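Local coordinates for protein free methionine-R-sulfoxide reductase (Saccharomyces cerevisiae, PDB 1F5M) that reduces the R-enantiomer of free methionine sulfoxide to methionine with thioredoxin as reductant, and takes part in protection against oxidative stress, at residues D115-Y119 with P120-A124. Residues are numbered along the deposited sequence; the frame is centred on the assembly and turned at random.
Sequences DVNKY and PGHIA
The imidazole of His122 lies between Val116 and the backbone of Ala124. On one face Val116 CG2 makes a CH-pi contact, 3.8 Å from the ring centroid and shifted toward the rim. The exact pose of the valine branches is doubtful. On the opposite face Ala124 N sits 3.9 Å above the ring plane, over the centre. Asn117 OD1 is a looser neighbour, 4.1 Å from His122 CD2. His122 CG is anti to the backbone N (chi1 171°), which brings the ring against Val116. Tyr119 turns its ring edge to His122 N. Tyr119 OH is hydrogen-bonded to Gln111 OE1, and the Tyr119 side chain touches Val100 and Thr103 of helix 99-107. A type II beta turn runs from Tyr119 to His122, closed by His122 N to Tyr119 O at 3.0 Å. Gly121 has positive phi (84°), where a side chain would jam against Pro120 O. Asp115 OD2 forms a salt bridge with Lys118 NZ at 3.3 Å. An alanine in place of His122 would probably leave Val116 without its aromatic partner and open a gap beside Glu132. This GAF-domain surface loop thus relies on backbone hydrogen bonds, with a modest CH-pi contact and a salt bridge added.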
ATOM      1  N   ASP B 115      22.290   1.624  11.333  1.00 20.31           N
ATOM      2  CA  ASP B 115      21.766   1.663  12.685  1.00 20.68           C
ATOM      3  C   ASP B 115      21.062   3.010  12.804  1.00 20.43           C
ATOM      4  O   ASP B 115      21.645   4.036  13.052  1.00 20.35           O
ATOM      5  CB  ASP B 115      22.912   1.525  13.697  1.00 24.32           C
ATOM      6  CG  ASP B 115      22.423   1.622  15.126  1.00 25.87           C
ATOM      7  OD1 ASP B 115      21.352   2.216  15.344  1.00 26.55           O
ATOM      8  OD2 ASP B 115      23.107   1.108  16.027  1.00 30.22           O
ATOM      9  N   VAL B 116      19.754   2.954  12.630  1.00 17.63           N
ATOM     10  CA  VAL B 116      18.876   4.085  12.623  1.00 19.61           C
ATOM     11  C   VAL B 116      18.949   4.956  13.912  1.00 19.61           C
ATOM     12  O   VAL B 116      18.809   6.201  13.883  1.00 20.38           O
ATOM     13  CB  VAL B 116      17.484   3.445  12.292  1.00 20.55           C
ATOM     14  CG1 VAL B 116      16.577   3.610  13.377  1.00 21.46           C
ATOM     15  CG2 VAL B 116      17.022   3.884  10.928  1.00 21.13           C
ATOM     16  N   ASN B 117      19.225   4.317  15.028  1.00 19.42           N
ATOM     17  CA  ASN B 117      19.330   5.042  16.261  1.00 22.62           C
ATOM     18  C   ASN B 117      20.667   5.772  16.400  1.00 23.16           C
ATOM     19  O   ASN B 117      20.853   6.547  17.354  1.00 23.79           O
ATOM     20  CB  ASN B 117      19.087   4.087  17.427  1.00 25.54           C
ATOM     21  CG  ASN B 117      17.649   3.535  17.414  1.00 28.16           C
ATOM     22  OD1 ASN B 117      16.684   4.293  17.253  1.00 28.83           O
ATOM     23  ND2 ASN B 117      17.510   2.232  17.588  1.00 26.81           N
ATOM     24  N   LYS B 118      21.593   5.556  15.471  1.00 23.00           N
ATOM     25  CA  LYS B 118      22.853   6.316  15.556  1.00 24.81           C
ATOM     26  C   LYS B 118      22.662   7.450  14.546  1.00 25.50           C
ATOM     27  O   LYS B 118      23.582   8.239  14.355  1.00 23.52           O
ATOM     28  CB  LYS B 118      24.063   5.519  15.102  1.00 24.58           C
ATOM     29  CG  LYS B 118      24.380   4.257  15.884  1.00 29.85           C
ATOM     30  CD  LYS B 118      24.377   4.502  17.350  1.00 30.35           C
ATOM     31  CE  LYS B 118      24.597   3.192  18.090  1.00 34.03           C
ATOM     32  NZ  LYS B 118      25.779   2.483  17.487  1.00 38.01           N
ATOM     33  N   TYR B 119      21.468   7.530  13.916  1.00 23.37           N
ATOM     34  CA  TYR B 119      21.218   8.544  12.859  1.00 23.95           C
ATOM     35  C   TYR B 119      20.625   9.795  13.453  1.00 26.37           C
ATOM     36  O   TYR B 119      19.417   9.831  13.721  1.00 28.32           O
ATOM     37  CB  TYR B 119      20.233   8.013  11.798  1.00 22.85           C
ATOM     38  CG  TYR B 119      20.159   8.851  10.525  1.00 24.79           C
ATOM     39  CD1 TYR B 119      20.872   8.477   9.392  1.00 24.67           C
ATOM     40  CD2 TYR B 119      19.416  10.053  10.477  1.00 24.49           C
ATOM     41  CE1 TYR B 119      20.855   9.273   8.243  1.00 27.09           C
ATOM     42  CE2 TYR B 119      19.396  10.851   9.341  1.00 25.19           C
ATOM     43  CZ  TYR B 119      20.120  10.455   8.229  1.00 26.58           C
ATOM     44  OH  TYR B 119      20.144  11.235   7.096  1.00 25.88           O
ATOM     45  N   PRO B 120      21.430  10.867  13.603  1.00 27.95           N
ATOM     46  CA  PRO B 120      20.822  12.065  14.203  1.00 27.70           C
ATOM     47  C   PRO B 120      19.565  12.574  13.522  1.00 27.77           C
ATOM     48  O   PRO B 120      19.541  12.800  12.303  1.00 26.47           O
ATOM     49  CB  PRO B 120      21.957  13.098  14.216  1.00 29.54           C
ATOM     50  CG  PRO B 120      23.090  12.473  13.370  1.00 30.02           C
ATOM     51  CD  PRO B 120      22.900  10.995  13.471  1.00 29.44           C
ATOM     52  N   GLY B 121      18.520  12.766  14.324  1.00 27.08           N
ATOM     53  CA  GLY B 121      17.269  13.273  13.783  1.00 27.09           C
ATOM     54  C   GLY B 121      16.370  12.215  13.174  1.00 26.12           C
ATOM     55  O   GLY B 121      15.382  12.555  12.521  1.00 27.05           O
ATOM     56  N   HIS B 122      16.670  10.936  13.415  1.00 24.84           N
ATOM     57  CA  HIS B 122      15.861   9.827  12.913  1.00 24.76           C
ATOM     58  C   HIS B 122      14.389  10.030  13.318  1.00 23.60           C
ATOM     59  O   HIS B 122      14.102  10.446  14.424  1.00 22.83           O
ATOM     60  CB  HIS B 122      16.405   8.521  13.514  1.00 27.35           C
ATOM     61  CG  HIS B 122      15.556   7.312  13.256  1.00 29.65           C
ATOM     62  ND1 HIS B 122      15.060   6.991  12.008  1.00 31.52           N
ATOM     63  CD2 HIS B 122      15.158   6.314  14.084  1.00 32.10           C
ATOM     64  CE1 HIS B 122      14.394   5.852  12.080  1.00 30.23           C
ATOM     65  NE2 HIS B 122      14.436   5.421  13.327  1.00 30.06           N
ATOM     66  N   ILE B 123      13.463   9.726  12.416  1.00 22.94           N
ATOM     67  CA  ILE B 123      12.018   9.871  12.686  1.00 24.10           C
ATOM     68  C   ILE B 123      11.526   8.454  12.553  1.00 23.86           C
ATOM     69  O   ILE B 123      11.448   7.942  11.435  1.00 24.06           O
ATOM     70  CB  ILE B 123      11.341  10.809  11.606  1.00 24.04           C
ATOM     71  CG1 ILE B 123      11.956  12.201  11.733  1.00 24.78           C
ATOM     72  CG2 ILE B 123       9.814  10.808  11.779  1.00 29.39           C
ATOM     73  CD1 ILE B 123      11.509  13.203  10.688  1.00 26.65           C
ATOM     74  N   ALA B 124      11.300   7.788  13.692  1.00 22.27           N
ATOM     75  CA  ALA B 124      10.836   6.417  13.697  1.00 24.07           C
ATOM     76  C   ALA B 124       9.312   6.309  13.559  1.00 22.55           C
ATOM     77  O   ALA B 124       8.569   6.862  14.386  1.00 26.26           O
ATOM     78  CB  ALA B 124      11.274   5.728  15.002  1.00 22.84           C
TER